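Local coordinates for protein thiamine-monophosphate kinase (Aquifex aeolicus, PDB 1VQV) that binds ATP, magnesium and its substrate and probably catalyses the ATP-dependent phosphorylation of thiamine monophosphate to thiamine diphosphate, the active form of vitamin B1, at residues G224-I229 and V285-G290; G148-V153 and H268-W273. All coordinates share one frame; numbering follows the deposited sequence.

Contact 1 of 2, residues G224-I229 and V285-G290; sequences GVKIEI and VEEGEG
V285 opens the contact on its apolar face, where it forms a non-hydrogen-bonded antiparallel pair with I227; their strands, 280-286 and 226-229, are neighbours in the seven-stranded mixed sheet. Its CG2 lies 4.0 Å from I227 CG1, while its CG1, anti to the backbone N, lies 3.9 Å from V225 CG1. Branched aliphatic residues suit this face because helix 212-222 packs against it, with L219 touching I227. At E286 the pairing becomes hydrogen-bonded: its N gives K226 O a nearly straight bond of 3.0 Å (173° at the hydrogen), and its carbonyl accepts K226 N at 3.1 Å. The E286 side chain leaves on the opposite, polar face and crosses that of E228 at about a right angle. The two carboxylate planes stand 52° apart, with E286 OE2 3.2 Å from E228 OE2, two like charges close together; R284 forms a salt bridge with E286 OE1. E287 then runs alongside K226, pointing the same way. K226 is extended until its last torsion (chi4 -58°), where it bends to put NZ 3.1 Å from E228 OE2 in a weakly hydrogen-bonded salt bridge. NZ is also 3.6 Å from E287 OE1, and a water bonds weakly to both acids. The chain leaves the strand at E287 and passes K226 through G288. The G290 carbonyl returns to I227 N, a weak and doubtful bond. Chemically, one lysine is shared by two acids beside a third, so K226 and R284 would be expected to offset the repulsion among the clustered carboxylates.

Contact 2 of 2, residues G148-V153 and H268-W273; sequences GDSVFV and HPKERW
F152 and H268 make the close-packed part of this contact: CE1 of the phenylalanine lies 3.4 Å from CE1 of the histidine, with the ring planes at 41°, an oblique meeting. F152 approaches one face of the imidazole and R272 CB lies over the other, both toward its rim. H268 holds CG between its backbone N and carbonyl carbon (chi1 62°), a rotamer that brings ND1 back to its own chain, where it donates to P269 O at 2.9 Å. That oxygen also accepts R272 N from the opposite face of its carbonyl plane, closing a turn, while H268 NE2 is hydrogen-bonded to H197. A histidine suits the place, being flat enough to lie between two neighbours and polar at both nitrogens. Beside the rings, S150 and H268 form an antiparallel hydrogen-bonded pair: S150 N reaches H268 O at 3.0 Å from above the carbonyl plane, and the return bond from H268 N to S150 O is weak at 3.4 Å. D149 lays OD1 3.2 Å from P269 CD, close to the proline nitrogen, which has no hydrogen to give; its OD2 is bound by N203 and T267. Toward solvent the contact thins. K270 brings its CA to the edge of the F152 ring and its CB to 3.6 Å from S150 OG, but its extended chain leads away. Strand 150-153 lies between strands 263-268 and 280-286, with F266 meeting both rings and Y201 of helix 195-201 touching H268 and R272.

From the N terminus the chain first lays down 148-153, then 224-229, then 268-273 and finally 285-290, so the two contacts cross: the segments alternate along the chain, and the loops overlap without nesting. Contact 2 closes the longer loop, 114 residues rich in helix, and contact 1 one of 55. Both lie in the seven-stranded mixed sheet, where strand 280-286 pairs with 226-229 on one side and with 150-153 on the other. V285 joins them: its N lies 2.8 Å from D149 O, probably a hydrogen bond, and its side chain packs on V151. Together they tie four consecutive strands, 263-268, 150-153, 280-286 and 226-229; the next, 291-293, follows contact 1 directly in the chain.

Contact 1 of 2, residues G224-I229 and V285-G290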
# COMPACT_ATOMS: atom_id res chain seq x y z
N GLY B 224 -7.58 -5.17 29.45
CA GLY B 224 -7.65 -5.92 30.69
C GLY B 224 -9.04 -6.13 31.26
O GLY B 224 -9.19 -6.68 32.36
N VAL B 225 -10.05 -5.72 30.51
CA VAL B 225 -11.42 -5.85 30.97
C VAL B 225 -12.10 -7.14 30.51
O VAL B 225 -11.56 -7.87 29.68
CB VAL B 225 -12.26 -4.61 30.55
CG1 VAL B 225 -12.65 -4.68 29.08
CG2 VAL B 225 -13.48 -4.49 31.44
N LYS B 226 -13.26 -7.42 31.08
CA LYS B 226 -14.05 -8.60 30.77
C LYS B 226 -15.39 -8.10 30.20
O LYS B 226 -15.99 -7.19 30.77
CB LYS B 226 -14.27 -9.39 32.07
CG LYS B 226 -15.31 -10.52 32.03
CD LYS B 226 -15.46 -11.17 33.41
CE LYS B 226 -16.58 -12.24 33.44
NZ LYS B 226 -17.91 -11.69 33.03
N ILE B 227 -15.84 -8.68 29.08
CA ILE B 227 -17.09 -8.26 28.45
C ILE B 227 -18.20 -9.30 28.54
O ILE B 227 -17.95 -10.50 28.44
CB ILE B 227 -16.87 -7.87 26.94
CG1 ILE B 227 -16.15 -6.52 26.86
CG2 ILE B 227 -18.19 -7.84 26.17
CD1 ILE B 227 -16.04 -5.96 25.46
N GLU B 228 -19.44 -8.82 28.71
CA GLU B 228 -20.61 -9.68 28.81
C GLU B 228 -21.65 -9.28 27.77
O GLU B 228 -22.19 -8.17 27.82
CB GLU B 228 -21.23 -9.57 30.20
CG GLU B 228 -20.24 -9.66 31.35
CD GLU B 228 -20.92 -9.46 32.70
OE1 GLU B 228 -21.98 -8.78 32.75
OE2 GLU B 228 -20.38 -9.97 33.71
N ILE B 229 -21.95 -10.20 26.86
CA ILE B 229 -22.92 -9.96 25.78
C ILE B 229 -24.16 -10.86 25.89
O ILE B 229 -24.07 -12.03 26.22
CB ILE B 229 -22.25 -10.23 24.39
CG1 ILE B 229 -21.08 -9.27 24.16
CG2 ILE B 229 -23.27 -10.08 23.27
CD1 ILE B 229 -20.27 -9.61 22.91
N VAL B 285 -19.50 -3.94 30.07
CA VAL B 285 -18.09 -4.08 30.40
C VAL B 285 -18.02 -4.13 31.94
O VAL B 285 -18.61 -3.28 32.63
CB VAL B 285 -17.26 -2.89 29.87
CG1 VAL B 285 -15.87 -2.93 30.42
CG2 VAL B 285 -17.19 -2.93 28.36
N GLU B 286 -17.31 -5.13 32.45
CA GLU B 286 -17.17 -5.33 33.89
C GLU B 286 -15.88 -6.03 34.27
O GLU B 286 -15.00 -6.25 33.43
CB GLU B 286 -18.30 -6.21 34.43
CG GLU B 286 -19.71 -5.65 34.37
CD GLU B 286 -20.75 -6.55 35.06
OE1 GLU B 286 -21.96 -6.26 34.94
OE2 GLU B 286 -20.35 -7.54 35.74
N GLU B 287 -15.83 -6.40 35.55
CA GLU B 287 -14.73 -7.15 36.16
C GLU B 287 -13.43 -7.27 35.35
O GLU B 287 -12.71 -6.29 35.19
CB GLU B 287 -15.24 -8.54 36.51
CG GLU B 287 -16.55 -8.53 37.29
CD GLU B 287 -17.12 -9.93 37.41
OE1 GLU B 287 -17.49 -10.51 36.36
OE2 GLU B 287 -17.21 -10.46 38.55
N GLY B 288 -13.10 -8.47 34.88
CA GLY B 288 -11.88 -8.60 34.10
C GLY B 288 -11.60 -9.97 33.49
O GLY B 288 -12.08 -11.00 33.98
N GLU B 289 -10.81 -9.96 32.42
CA GLU B 289 -10.34 -11.14 31.69
C GLU B 289 -10.99 -11.61 30.37
O GLU B 289 -10.34 -11.49 29.32
CB GLU B 289 -10.16 -12.31 32.67
CG GLU B 289 -9.33 -11.84 33.91
CD GLU B 289 -8.12 -12.70 34.20
OE1 GLU B 289 -8.36 -13.81 34.71
OE2 GLU B 289 -6.96 -12.32 33.91
N GLY B 290 -12.22 -12.12 30.38
CA GLY B 290 -12.77 -12.59 29.11
C GLY B 290 -14.19 -12.27 28.66
O GLY B 290 -14.95 -11.61 29.37
O HOH W 1 -19.99 -10.77 37.07

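Contact 2 of 2, residues G148-V153 and H268-W273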
# COMPACT_ATOMS: atom_id res chain seq x y z
N GLY B 148 -18.20 -0.25 33.66
CA GLY B 148 -19.47 0.45 33.62
C GLY B 148 -19.93 0.69 32.20
O GLY B 148 -21.13 0.84 31.96
N ASP B 149 -19.00 0.72 31.24
CA ASP B 149 -19.36 0.96 29.83
C ASP B 149 -20.33 -0.07 29.27
O ASP B 149 -20.22 -1.27 29.55
CB ASP B 149 -18.12 0.92 28.91
CG ASP B 149 -17.38 2.25 28.83
OD1 ASP B 149 -17.99 3.31 29.10
OD2 ASP B 149 -16.18 2.22 28.48
N SER B 150 -21.29 0.40 28.47
CA SER B 150 -22.19 -0.53 27.81
C SER B 150 -21.47 -0.90 26.50
O SER B 150 -20.48 -0.25 26.12
CB SER B 150 -23.54 0.13 27.50
OG SER B 150 -24.38 0.13 28.65
N VAL B 151 -21.90 -1.96 25.84
CA VAL B 151 -21.24 -2.35 24.60
C VAL B 151 -22.22 -2.25 23.43
O VAL B 151 -23.26 -2.92 23.42
CB VAL B 151 -20.65 -3.79 24.70
CG1 VAL B 151 -19.80 -4.11 23.47
CG2 VAL B 151 -19.80 -3.91 25.97
N PHE B 152 -21.90 -1.40 22.47
CA PHE B 152 -22.77 -1.21 21.30
C PHE B 152 -22.14 -1.68 20.00
O PHE B 152 -20.91 -1.83 19.92
CB PHE B 152 -23.11 0.28 21.09
CG PHE B 152 -23.68 0.95 22.29
CD1 PHE B 152 -22.85 1.39 23.32
CD2 PHE B 152 -25.05 1.17 22.39
CE1 PHE B 152 -23.38 2.05 24.45
CE2 PHE B 152 -25.59 1.82 23.50
CZ PHE B 152 -24.76 2.26 24.53
N VAL B 153 -22.99 -1.91 19.01
CA VAL B 153 -22.58 -2.28 17.66
C VAL B 153 -23.52 -1.51 16.73
O VAL B 153 -24.67 -1.25 17.07
CB VAL B 153 -22.70 -3.81 17.33
CG1 VAL B 153 -21.81 -4.61 18.25
CG2 VAL B 153 -24.15 -4.27 17.40
N HIS B 268 -19.02 2.84 25.69
CA HIS B 268 -19.19 4.08 26.42
C HIS B 268 -20.41 4.01 27.34
O HIS B 268 -21.23 3.10 27.22
CB HIS B 268 -19.26 5.28 25.45
CG HIS B 268 -20.43 5.26 24.51
ND1 HIS B 268 -21.73 5.08 24.93
CD2 HIS B 268 -20.51 5.54 23.18
CE1 HIS B 268 -22.55 5.26 23.91
NE2 HIS B 268 -21.83 5.54 22.84
N PRO B 269 -20.51 4.94 28.31
CA PRO B 269 -21.67 4.91 29.22
C PRO B 269 -23.02 4.94 28.47
O PRO B 269 -23.17 5.60 27.45
CB PRO B 269 -21.44 6.14 30.12
CG PRO B 269 -20.53 7.03 29.31
CD PRO B 269 -19.60 6.05 28.65
N LYS B 270 -23.99 4.19 29.00
CA LYS B 270 -25.31 4.09 28.38
C LYS B 270 -26.01 5.42 28.13
O LYS B 270 -26.76 5.57 27.17
CB LYS B 270 -26.22 3.20 29.22
CG LYS B 270 -27.62 3.14 28.71
CD LYS B 270 -28.40 2.05 29.42
CE LYS B 270 -29.77 1.84 28.77
NZ LYS B 270 -30.34 0.54 29.21
N GLU B 271 -25.75 6.37 29.01
CA GLU B 271 -26.33 7.69 28.92
C GLU B 271 -26.10 8.36 27.54
O GLU B 271 -26.89 9.20 27.10
CB GLU B 271 -25.75 8.58 30.05
CG GLU B 271 -24.58 7.93 30.87
CD GLU B 271 -23.56 8.98 31.41
OE1 GLU B 271 -23.13 9.84 30.60
OE2 GLU B 271 -23.17 8.94 32.61
N ARG B 272 -25.05 7.96 26.83
CA ARG B 272 -24.75 8.60 25.55
C ARG B 272 -25.25 8.01 24.22
O ARG B 272 -24.51 8.02 23.22
CB ARG B 272 -23.24 8.82 25.45
CG ARG B 272 -22.78 10.08 26.14
CD ARG B 272 -22.08 9.83 27.47
NE ARG B 272 -21.42 11.06 27.91
CZ ARG B 272 -20.17 11.13 28.39
NH1 ARG B 272 -19.43 10.02 28.52
NH2 ARG B 272 -19.65 12.32 28.70
N TRP B 273 -26.49 7.52 24.16
CA TRP B 273 -26.98 7.01 22.88
C TRP B 273 -27.48 8.16 22.00
O TRP B 273 -28.08 9.12 22.50
CB TRP B 273 -28.10 5.95 23.06
CG TRP B 273 -29.27 6.31 23.96
CD1 TRP B 273 -29.37 6.05 25.30
CD2 TRP B 273 -30.50 6.94 23.58
NE1 TRP B 273 -30.59 6.48 25.78
CE2 TRP B 273 -31.30 7.04 24.75
CE3 TRP B 273 -30.99 7.45 22.37
CZ2 TRP B 273 -32.58 7.61 24.74
CZ3 TRP B 273 -32.27 8.02 22.36
CH2 TRP B 273 -33.05 8.10 23.55